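Local structure of YchF GTP-binding protein (Schizosaccharomyces pombe, 1NI3) at residues Leu73-Pro84 with Phe311-Ser320; Leu151-His162 with Asn217-Lys225. The protein hydrolyses ATP and, less efficiently, GTP, with magnesium as cofactor, and negatively regulates the G2/M transition of the cell cycle. All blocks are in the same frame, centred on the assembly; numbering follows the deposited sequence.

Contact 1: residues Leu73-Pro84 with Phe311-Ser320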
loop_
_atom_site.group_PDB
_atom_site.type_symbol
_atom_site.label_atom_id
_atom_site.label_comp_id
_atom_site.label_asym_id
_atom_site.label_seq_id
_atom_site.Cartn_x
_atom_site.Cartn_y
_atom_site.Cartn_z
ATOM N N LEU A 73 18.719 -15.295 0.260
ATOM C CA LEU A 73 19.906 -14.494 0.447
ATOM C C LEU A 73 20.362 -14.584 1.886
ATOM O O LEU A 73 21.548 -14.711 2.156
ATOM C CB LEU A 73 19.645 -13.039 0.038
ATOM C CG LEU A 73 19.543 -12.747 -1.464
ATOM C CD1 LEU A 73 19.107 -11.307 -1.667
ATOM C CD2 LEU A 73 20.889 -12.994 -2.133
ATOM N N CYS A 74 19.432 -14.527 2.824
ATOM C CA CYS A 74 19.831 -14.631 4.221
ATOM C C CYS A 74 20.499 -15.976 4.469
ATOM O O CYS A 74 21.572 -16.041 5.070
ATOM C CB CYS A 74 18.625 -14.476 5.150
ATOM S SG CYS A 74 18.228 -12.774 5.566
ATOM N N GLU A 75 19.873 -17.045 3.986
ATOM C CA GLU A 75 20.412 -18.392 4.170
ATOM C C GLU A 75 21.752 -18.596 3.494
ATOM O O GLU A 75 22.610 -19.315 4.003
ATOM C CB GLU A 75 19.423 -19.445 3.663
ATOM C CG GLU A 75 18.187 -19.552 4.543
ATOM C CD GLU A 75 18.525 -19.431 6.026
ATOM O OE1 GLU A 75 19.283 -20.288 6.538
ATOM O OE2 GLU A 75 18.038 -18.475 6.679
ATOM N N ALA A 76 21.914 -17.938 2.355
ATOM C CA ALA A 76 23.115 -18.004 1.546
ATOM C C ALA A 76 24.325 -17.295 2.152
ATOM O O ALA A 76 25.444 -17.809 2.089
ATOM C CB ALA A 76 22.812 -17.432 0.175
ATOM N N TYR A 77 24.108 -16.116 2.726
ATOM C CA TYR A 77 25.202 -15.357 3.328
ATOM C C TYR A 77 25.249 -15.575 4.819
ATOM O O TYR A 77 26.294 -15.394 5.442
ATOM C CB TYR A 77 25.051 -13.850 3.091
ATOM C CG TYR A 77 25.345 -13.396 1.686
ATOM C CD1 TYR A 77 24.506 -13.741 0.629
ATOM C CD2 TYR A 77 26.472 -12.626 1.408
ATOM C CE1 TYR A 77 24.786 -13.334 -0.672
ATOM C CE2 TYR A 77 26.755 -12.212 0.111
ATOM C CZ TYR A 77 25.911 -12.574 -0.924
ATOM O OH TYR A 77 26.203 -12.195 -2.212
ATOM N N LYS A 78 24.110 -15.954 5.391
ATOM C CA LYS A 78 24.018 -16.173 6.830
ATOM C C LYS A 78 24.722 -15.043 7.565
ATOM O O LYS A 78 25.768 -15.242 8.173
ATOM C CB LYS A 78 24.646 -17.514 7.188
ATOM C CG LYS A 78 23.960 -18.673 6.523
ATOM C CD LYS A 78 24.401 -19.985 7.119
ATOM C CE LYS A 78 23.831 -21.140 6.331
ATOM N NZ LYS A 78 22.353 -21.022 6.181
ATOM N N PRO A 79 24.153 -13.833 7.503
ATOM C CA PRO A 79 24.711 -12.645 8.153
ATOM C C PRO A 79 24.322 -12.526 9.621
ATOM O O PRO A 79 23.310 -13.076 10.060
ATOM C CB PRO A 79 24.119 -11.516 7.332
ATOM C CG PRO A 79 22.728 -12.024 7.115
ATOM C CD PRO A 79 22.966 -13.473 6.705
ATOM N N LYS A 80 25.135 -11.787 10.368
ATOM C CA LYS A 80 24.892 -11.555 11.784
ATOM C C LYS A 80 23.572 -10.813 11.917
ATOM O O LYS A 80 22.827 -11.005 12.871
ATOM C CB LYS A 80 25.997 -10.677 12.375
ATOM C CG LYS A 80 27.386 -11.266 12.278
ATOM C CD LYS A 80 28.452 -10.345 12.862
ATOM C CE LYS A 80 29.819 -11.008 12.783
ATOM N NZ LYS A 80 30.900 -10.187 13.392
ATOM N N SER A 81 23.300 -9.972 10.928
ATOM C CA SER A 81 22.109 -9.150 10.901
ATOM C C SER A 81 21.283 -9.308 9.638
ATOM O O SER A 81 21.829 -9.355 8.535
ATOM C CB SER A 81 22.521 -7.688 11.063
ATOM O OG SER A 81 21.510 -6.810 10.595
ATOM N N ARG A 82 19.965 -9.376 9.801
ATOM C CA ARG A 82 19.069 -9.508 8.659
ATOM C C ARG A 82 17.990 -8.457 8.809
ATOM O O ARG A 82 17.230 -8.478 9.776
ATOM C CB ARG A 82 18.406 -10.881 8.646
ATOM C CG ARG A 82 19.352 -12.022 8.919
ATOM C CD ARG A 82 18.604 -13.339 8.901
ATOM N NE ARG A 82 19.519 -14.472 8.963
ATOM C CZ ARG A 82 19.170 -15.728 8.695
ATOM N NH1 ARG A 82 17.922 -16.022 8.344
ATOM N NH2 ARG A 82 20.068 -16.697 8.776
ATOM N N VAL A 83 17.928 -7.529 7.866
ATOM C CA VAL A 83 16.916 -6.492 7.914
ATOM C C VAL A 83 16.026 -6.569 6.684
ATOM O O VAL A 83 16.452 -6.272 5.564
ATOM C CB VAL A 83 17.545 -5.092 7.984
ATOM C CG1 VAL A 83 16.447 -4.051 8.157
ATOM C CG2 VAL A 83 18.539 -5.030 9.129
ATOM N N PRO A 84 14.771 -6.984 6.880
ATOM C CA PRO A 84 13.790 -7.110 5.806
ATOM C C PRO A 84 13.269 -5.753 5.392
ATOM O O PRO A 84 13.603 -4.741 5.994
ATOM C CB PRO A 84 12.700 -7.957 6.443
ATOM C CG PRO A 84 12.715 -7.473 7.852
ATOM C CD PRO A 84 14.197 -7.452 8.154
ATOM N N PHE A 311 18.835 -5.654 -2.716
ATOM C CA PHE A 311 19.483 -5.958 -1.441
ATOM C C PHE A 311 20.935 -5.548 -1.400
ATOM O O PHE A 311 21.509 -5.145 -2.400
ATOM C CB PHE A 311 19.434 -7.459 -1.138
ATOM C CG PHE A 311 18.124 -8.101 -1.445
ATOM C CD1 PHE A 311 17.864 -8.603 -2.710
ATOM C CD2 PHE A 311 17.137 -8.191 -0.470
ATOM C CE1 PHE A 311 16.642 -9.185 -2.998
ATOM C CE2 PHE A 311 15.911 -8.772 -0.752
ATOM C CZ PHE A 311 15.662 -9.270 -2.020
ATOM N N THR A 312 21.514 -5.640 -0.212
ATOM C CA THR A 312 22.928 -5.367 -0.020
ATOM C C THR A 312 23.357 -6.482 0.915
ATOM O O THR A 312 23.148 -6.416 2.126
ATOM C CB THR A 312 23.219 -3.979 0.603
ATOM O OG1 THR A 312 22.628 -3.883 1.897
ATOM C CG2 THR A 312 22.690 -2.873 -0.286
ATOM N N CYS A 313 23.926 -7.535 0.334
ATOM C CA CYS A 313 24.360 -8.699 1.102
ATOM C C CYS A 313 25.822 -8.642 1.534
ATOM O O CYS A 313 26.664 -8.008 0.898
ATOM C CB CYS A 313 24.120 -9.948 0.275
ATOM S SG CYS A 313 22.487 -9.947 -0.449
ATOM N N GLY A 314 26.109 -9.332 2.629
ATOM C CA GLY A 314 27.454 -9.373 3.171
ATOM C C GLY A 314 27.485 -10.211 4.431
ATOM O O GLY A 314 26.519 -10.215 5.194
ATOM N N GLU A 315 28.589 -10.915 4.657
ATOM C CA GLU A 315 28.720 -11.756 5.837
ATOM C C GLU A 315 28.239 -11.051 7.093
ATOM O O GLU A 315 27.742 -11.686 8.018
ATOM C CB GLU A 315 30.174 -12.220 5.992
ATOM C CG GLU A 315 30.723 -12.954 4.765
ATOM C CD GLU A 315 29.950 -14.226 4.419
ATOM O OE1 GLU A 315 29.853 -15.122 5.289
ATOM O OE2 GLU A 315 29.446 -14.332 3.275
ATOM N N ASP A 316 28.384 -9.735 7.132
ATOM C CA ASP A 316 27.918 -8.995 8.298
ATOM C C ASP A 316 26.415 -8.766 8.262
ATOM O O ASP A 316 25.704 -9.093 9.215
ATOM C CB ASP A 316 28.625 -7.643 8.432
ATOM C CG ASP A 316 29.922 -7.737 9.221
ATOM O OD1 ASP A 316 29.907 -8.344 10.318
ATOM O OD2 ASP A 316 30.952 -7.203 8.745
ATOM N N GLU A 317 25.913 -8.224 7.161
ATOM C CA GLU A 317 24.483 -7.963 7.088
ATOM C C GLU A 317 23.855 -8.124 5.716
ATOM O O GLU A 317 24.500 -7.972 4.683
ATOM C CB GLU A 317 24.215 -6.547 7.600
ATOM C CG GLU A 317 22.756 -6.150 7.680
ATOM C CD GLU A 317 22.583 -4.665 7.950
ATOM O OE1 GLU A 317 22.776 -3.857 7.010
ATOM O OE2 GLU A 317 22.281 -4.310 9.109
ATOM N N VAL A 318 22.571 -8.436 5.731
ATOM C CA VAL A 318 21.803 -8.581 4.515
ATOM C C VAL A 318 20.569 -7.712 4.688
ATOM O O VAL A 318 19.719 -8.000 5.534
ATOM C CB VAL A 318 21.384 -10.038 4.306
ATOM C CG1 VAL A 318 20.419 -10.136 3.140
ATOM C CG2 VAL A 318 22.610 -10.887 4.078
ATOM N N ARG A 319 20.476 -6.645 3.902
ATOM C CA ARG A 319 19.336 -5.759 4.017
ATOM C C ARG A 319 18.609 -5.447 2.710
ATOM O O ARG A 319 19.225 -5.170 1.677
ATOM C CB ARG A 319 19.760 -4.453 4.670
ATOM C CG ARG A 319 18.643 -3.448 4.755
ATOM C CD ARG A 319 19.014 -2.309 5.666
ATOM N NE ARG A 319 17.931 -1.342 5.800
ATOM C CZ ARG A 319 18.015 -0.258 6.560
ATOM N NH1 ARG A 319 19.131 -0.030 7.238
ATOM N NH2 ARG A 319 16.999 0.593 6.644
ATOM N N SER A 320 17.280 -5.477 2.780
ATOM C CA SER A 320 16.418 -5.194 1.632
ATOM C C SER A 320 16.055 -3.713 1.644
ATOM O O SER A 320 15.492 -3.222 2.613
ATOM C CB SER A 320 15.138 -6.021 1.725
ATOM O OG SER A 320 14.284 -5.743 0.649
HETATM O O HOH W 1 27.860 -16.240 1.882
#
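Strands 81-83 and 317-320 run parallel, their axes 4.8 Å apart and inclined by only 1°, with Ser-81, Arg-82 and Val-83 in register with Glu-317, Val-318 and Arg-319. Ser-81 N donates to Asp-316 O (3.1 Å) and Ser-81 O accepts from Val-318 N; one step on, Val-83 N donates to Val-318 O while Val-83 O takes the amide of Ser-320. Helix 73-77, which precedes the first strand, lies over the face that carries Val-318, nearly antiparallel to strand 317-320 at an axis distance of 9.0 Å. This pairing joins the sheet of the OBG-type G domain to the TGS region, so that one mixed sheet runs through both.

On the helix side, Cys-313 CB sits almost centrally over one face of the Tyr-77 ring, 3.4 Å from its centroid, a CH-pi contact to which Cys-313 SG adds a sulfur-aromatic one. The tyrosine CG is anti to its carbonyl carbon (chi1 -73°), which lays the ring against the loop at Cys-313 and Gly-314, and its CB also meets Val-318 CG2. An alanine here would probably leave Cys-313 CB and SG without the ring face they pack on and open a gap by Gly-314 and Leu-355. Leu-73 and Pro-79 also pack here, the leucine CD2 against Cys-313 SG (3.8 Å) and the proline ring against Val-318 CG2; Leu-355 of helix 352-358 touches both Leu-73 and Tyr-77.

On the opposite face of the sheet, with Val-83 and Arg-319, Ser-81 OG hydrogen-bonds to the anti lone pair of Glu-317 OE2 (3.0 Å). Val-83 and Arg-319 extend side by side, with Val-83 CG1 over one face of the guanidinium. At the outer end, Lys-80 lies alongside Asp-316 in a long salt bridge, NZ to OD1 3.7 Å.

Contact 2: residues Leu151-His162 with Asn217-Lys225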
loop_
_atom_site.group_PDB
_atom_site.type_symbol
_atom_site.label_atom_id
_atom_site.label_comp_id
_atom_site.label_asym_id
_atom_site.label_seq_id
_atom_site.Cartn_x
_atom_site.Cartn_y
_atom_site.Cartn_z
ATOM N N LEU A 151 -16.115 9.592 0.050
ATOM C CA LEU A 151 -14.865 10.005 -0.573
ATOM C C LEU A 151 -15.115 10.886 -1.795
ATOM O O LEU A 151 -14.517 11.956 -1.939
ATOM C CB LEU A 151 -14.006 8.790 -0.954
ATOM C CG LEU A 151 -13.603 7.896 0.221
ATOM C CD1 LEU A 151 -12.553 6.914 -0.237
ATOM C CD2 LEU A 151 -13.076 8.734 1.380
ATOM N N LEU A 152 -16.015 10.447 -2.665
ATOM C CA LEU A 152 -16.335 11.216 -3.861
ATOM C C LEU A 152 -16.775 12.633 -3.512
ATOM O O LEU A 152 -16.303 13.599 -4.125
ATOM C CB LEU A 152 -17.438 10.527 -4.640
ATOM C CG LEU A 152 -16.916 9.244 -5.252
ATOM C CD1 LEU A 152 -18.064 8.462 -5.842
ATOM C CD2 LEU A 152 -15.860 9.580 -6.305
ATOM N N ILE A 153 -17.666 12.773 -2.534
ATOM C CA ILE A 153 -18.106 14.104 -2.169
ATOM C C ILE A 153 -16.924 14.978 -1.799
ATOM O O ILE A 153 -16.759 16.074 -2.352
ATOM C CB ILE A 153 -19.101 14.055 -1.021
ATOM C CG1 ILE A 153 -20.330 13.259 -1.447
ATOM C CG2 ILE A 153 -19.555 15.468 -0.668
ATOM C CD1 ILE A 153 -21.043 13.886 -2.640
ATOM N N LYS A 154 -16.100 14.508 -0.869
ATOM C CA LYS A 154 -14.929 15.283 -0.482
ATOM C C LYS A 154 -14.144 15.772 -1.697
ATOM O O LYS A 154 -14.075 16.971 -1.952
ATOM C CB LYS A 154 -14.024 14.454 0.423
ATOM C CG LYS A 154 -14.440 14.511 1.862
ATOM C CD LYS A 154 -14.323 15.937 2.360
ATOM C CE LYS A 154 -14.850 16.094 3.771
ATOM N NZ LYS A 154 -14.563 17.465 4.270
ATOM N N ASP A 155 -13.559 14.847 -2.451
ATOM C CA ASP A 155 -12.797 15.240 -3.625
ATOM C C ASP A 155 -13.581 16.173 -4.522
ATOM O O ASP A 155 -13.027 17.108 -5.096
ATOM C CB ASP A 155 -12.353 14.016 -4.418
ATOM C CG ASP A 155 -11.340 13.188 -3.668
ATOM O OD1 ASP A 155 -10.316 13.749 -3.234
ATOM O OD2 ASP A 155 -11.572 11.977 -3.513
ATOM N N ALA A 156 -14.877 15.912 -4.637
ATOM C CA ALA A 156 -15.757 16.728 -5.458
ATOM C C ALA A 156 -15.755 18.143 -4.931
ATOM O O ALA A 156 -15.544 19.103 -5.675
ATOM C CB ALA A 156 -17.155 16.170 -5.419
ATOM N N GLU A 157 -15.991 18.270 -3.631
ATOM C CA GLU A 157 -15.986 19.578 -3.003
ATOM C C GLU A 157 -14.611 20.209 -3.177
ATOM O O GLU A 157 -14.514 21.329 -3.657
ATOM C CB GLU A 157 -16.350 19.453 -1.528
ATOM C CG GLU A 157 -17.859 19.296 -1.317
ATOM C CD GLU A 157 -18.225 18.819 0.079
ATOM O OE1 GLU A 157 -17.526 19.189 1.052
ATOM O OE2 GLU A 157 -19.245 18.111 0.204
ATOM N N PHE A 158 -13.551 19.488 -2.822
ATOM C CA PHE A 158 -12.213 20.029 -2.964
ATOM C C PHE A 158 -11.982 20.598 -4.342
ATOM O O PHE A 158 -11.491 21.705 -4.489
ATOM C CB PHE A 158 -11.162 18.963 -2.704
ATOM C CG PHE A 158 -9.762 19.480 -2.812
ATOM C CD1 PHE A 158 -9.128 20.039 -1.708
ATOM C CD2 PHE A 158 -9.074 19.419 -4.019
ATOM C CE1 PHE A 158 -7.814 20.531 -1.797
ATOM C CE2 PHE A 158 -7.760 19.908 -4.125
ATOM C CZ PHE A 158 -7.128 20.466 -3.005
ATOM N N VAL A 159 -12.322 19.820 -5.356
ATOM C CA VAL A 159 -12.142 20.267 -6.728
ATOM C C VAL A 159 -12.951 21.539 -6.944
ATOM O O VAL A 159 -12.415 22.568 -7.361
ATOM C CB VAL A 159 -12.603 19.191 -7.728
ATOM C CG1 VAL A 159 -12.534 19.727 -9.143
ATOM C CG2 VAL A 159 -11.721 17.961 -7.579
ATOM N N GLU A 160 -14.247 21.455 -6.654
ATOM C CA GLU A 160 -15.167 22.590 -6.793
ATOM C C GLU A 160 -14.498 23.875 -6.294
ATOM O O GLU A 160 -14.403 24.863 -7.028
ATOM C CB GLU A 160 -16.442 22.308 -5.987
ATOM C CG GLU A 160 -17.559 23.362 -6.100
ATOM C CD GLU A 160 -18.207 23.410 -7.472
ATOM O OE1 GLU A 160 -19.365 23.877 -7.554
ATOM O OE2 GLU A 160 -17.554 23.012 -8.469
ATOM N N LYS A 161 -14.030 23.844 -5.050
ATOM C CA LYS A 161 -13.379 24.996 -4.453
ATOM C C LYS A 161 -12.121 25.366 -5.207
ATOM O O LYS A 161 -11.950 26.502 -5.642
ATOM C CB LYS A 161 -13.066 24.718 -2.975
ATOM C CG LYS A 161 -12.547 25.925 -2.200
ATOM C CD LYS A 161 -11.075 26.194 -2.501
ATOM C CE LYS A 161 -10.567 27.516 -1.926
ATOM N NZ LYS A 161 -9.083 27.662 -2.115
ATOM N N HIS A 162 -11.229 24.401 -5.363
ATOM C CA HIS A 162 -9.976 24.657 -6.076
ATOM C C HIS A 162 -10.265 25.197 -7.475
ATOM O O HIS A 162 -9.608 26.131 -7.943
ATOM C CB HIS A 162 -9.151 23.368 -6.174
ATOM C CG HIS A 162 -7.809 23.562 -6.785
ATOM N ND1 HIS A 162 -7.632 23.774 -8.132
ATOM C CD2 HIS A 162 -6.575 23.635 -6.224
ATOM C CE1 HIS A 162 -6.351 23.976 -8.379
ATOM N NE2 HIS A 162 -5.691 23.897 -7.234
ATOM N N ASN A 217 -2.383 14.512 -9.292
ATOM C CA ASN A 217 -1.522 14.288 -8.119
ATOM C C ASN A 217 -1.351 15.520 -7.236
ATOM O O ASN A 217 -1.212 15.416 -6.010
ATOM C CB ASN A 217 -0.143 13.792 -8.541
ATOM C CG ASN A 217 -0.174 12.385 -9.036
ATOM O OD1 ASN A 217 -0.869 11.532 -8.483
ATOM N ND2 ASN A 217 0.608 12.113 -10.066
ATOM N N SER A 218 -1.340 16.689 -7.860
ATOM C CA SER A 218 -1.183 17.920 -7.107
ATOM C C SER A 218 -2.419 18.176 -6.258
ATOM O O SER A 218 -2.413 19.068 -5.419
ATOM C CB SER A 218 -1.007 19.100 -8.046
ATOM O OG SER A 218 -2.212 19.310 -8.788
ATOM N N LEU A 219 -3.479 17.405 -6.461
ATOM C CA LEU A 219 -4.684 17.626 -5.673
ATOM C C LEU A 219 -4.819 16.688 -4.480
ATOM O O LEU A 219 -5.738 16.829 -3.666
ATOM C CB LEU A 219 -5.923 17.492 -6.550
ATOM C CG LEU A 219 -5.966 18.365 -7.802
ATOM C CD1 LEU A 219 -7.249 18.084 -8.554
ATOM C CD2 LEU A 219 -5.865 19.827 -7.419
ATOM N N TYR A 220 -3.904 15.732 -4.385
ATOM C CA TYR A 220 -3.901 14.755 -3.301
ATOM C C TYR A 220 -5.305 14.251 -2.960
ATOM O O TYR A 220 -5.686 14.152 -1.787
ATOM C CB TYR A 220 -3.228 15.367 -2.067
ATOM C CG TYR A 220 -1.870 15.928 -2.388
ATOM C CD1 TYR A 220 -1.746 17.139 -3.049
ATOM C CD2 TYR A 220 -0.706 15.198 -2.124
ATOM C CE1 TYR A 220 -0.507 17.610 -3.442
ATOM C CE2 TYR A 220 0.542 15.665 -2.521
ATOM C CZ TYR A 220 0.632 16.876 -3.182
ATOM O OH TYR A 220 1.857 17.352 -3.586
ATOM N N LEU A 221 -6.067 13.912 -3.995
ATOM C CA LEU A 221 -7.437 13.441 -3.803
ATOM C C LEU A 221 -7.517 12.128 -3.031
ATOM O O LEU A 221 -6.665 11.258 -3.171
ATOM C CB LEU A 221 -8.126 13.273 -5.159
ATOM C CG LEU A 221 -8.170 14.532 -6.026
ATOM C CD1 LEU A 221 -8.867 14.236 -7.338
ATOM C CD2 LEU A 221 -8.890 15.631 -5.273
ATOM N N LEU A 222 -8.549 12.003 -2.212
ATOM C CA LEU A 222 -8.757 10.803 -1.429
ATOM C C LEU A 222 -8.974 9.635 -2.380
ATOM O O LEU A 222 -8.392 8.553 -2.243
ATOM C CB LEU A 222 -9.997 10.966 -0.551
ATOM C CG LEU A 222 -9.764 11.597 0.819
ATOM C CD1 LEU A 222 -11.043 12.219 1.333
ATOM C CD2 LEU A 222 -9.247 10.534 1.778
ATOM N N THR A 223 -9.812 9.903 -3.370
ATOM C CA THR A 223 -10.217 8.948 -4.391
ATOM C C THR A 223 -9.122 8.610 -5.429
ATOM O O THR A 223 -9.390 7.932 -6.432
ATOM C CB THR A 223 -11.502 9.491 -5.078
ATOM O OG1 THR A 223 -12.334 8.410 -5.495
ATOM C CG2 THR A 223 -11.162 10.375 -6.264
ATOM N N ALA A 224 -7.897 9.070 -5.170
ATOM C CA ALA A 224 -6.757 8.803 -6.029
ATOM C C ALA A 224 -5.979 7.605 -5.499
ATOM O O ALA A 224 -5.420 6.842 -6.261
ATOM C CB ALA A 224 -5.850 10.028 -6.084
ATOM N N LYS A 225 -5.967 7.445 -4.184
ATOM C CA LYS A 225 -5.232 6.355 -3.543
ATOM C C LYS A 225 -5.776 4.968 -3.861
ATOM O O LYS A 225 -6.991 4.746 -3.847
ATOM C CB LYS A 225 -5.239 6.533 -2.026
ATOM C CG LYS A 225 -5.008 7.964 -1.578
ATOM C CD LYS A 225 -5.077 8.086 -0.065
ATOM C CE LYS A 225 -4.998 9.539 0.358
ATOM N NZ LYS A 225 -3.726 10.173 -0.072
#
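Asp-155 projects from helix 151-162 end-on into the backbone of 217-225, and its carboxylate grips two successive amides. OD1 accepts from Leu-222 N (2.7 Å) through its syn lone pair, at an N-H...O angle of 138°; OD2 takes the straighter bond from Thr-223 N, also 2.7 Å, met on the syn side but 24° out of the carboxylate plane. Using both oxygens fixes the rotation of the carboxylate and is likely to offset the cost of burying its charge; the aliphatic parts of Leu-221 and Thr-223 lie beside it.

Hydrophobic side chains continue the contact in both directions along the helix. Toward its start, the Leu-222 side chain crosses that of Leu-151 at about a right angle, CD1 meeting CD2, and reaches Lys-154 CB at 3.8 Å, with Leu-110 of helix 107-113 touching all three residues. In the other direction, Phe-158, its CG anti to the backbone N (chi1 -179°), presents the CE2 edge of its ring to Leu-219 CD2 in the ring plane, 3.8 Å away. The same methyl lies over the centre of the His-162 imidazole, 4.0 Å from its centroid, so one methyl meets the edge of one ring and the face of the other.

By taking the amides of Leu-222 and Thr-223, the first two residues of the 3-10 segment 222-224, Asp-155 pins the loop between helix 210-217 and strand 227-232 to the long helix 140-168 of the G domain.

Overall arrangement
The two contacts lie on opposite sides of the chain's centre, with their centres 43 Å apart and nearest atoms about 23 Å apart. Contact 2 falls entirely within the sequence separating the two halves of contact 1, and both its segments belong to the OBG-type G range. Contact 1 instead pairs that range with the TGS range near the C-terminus. They are related through the mixed sheet: strands 81-90 and 317-324 meet in contact 1, whereas the loop of contact 2 leads into strand 227-232 of the same sheet. One contact therefore joins two regions of the protein, while the other fixes a helix and a loop within the nucleotide-binding domain.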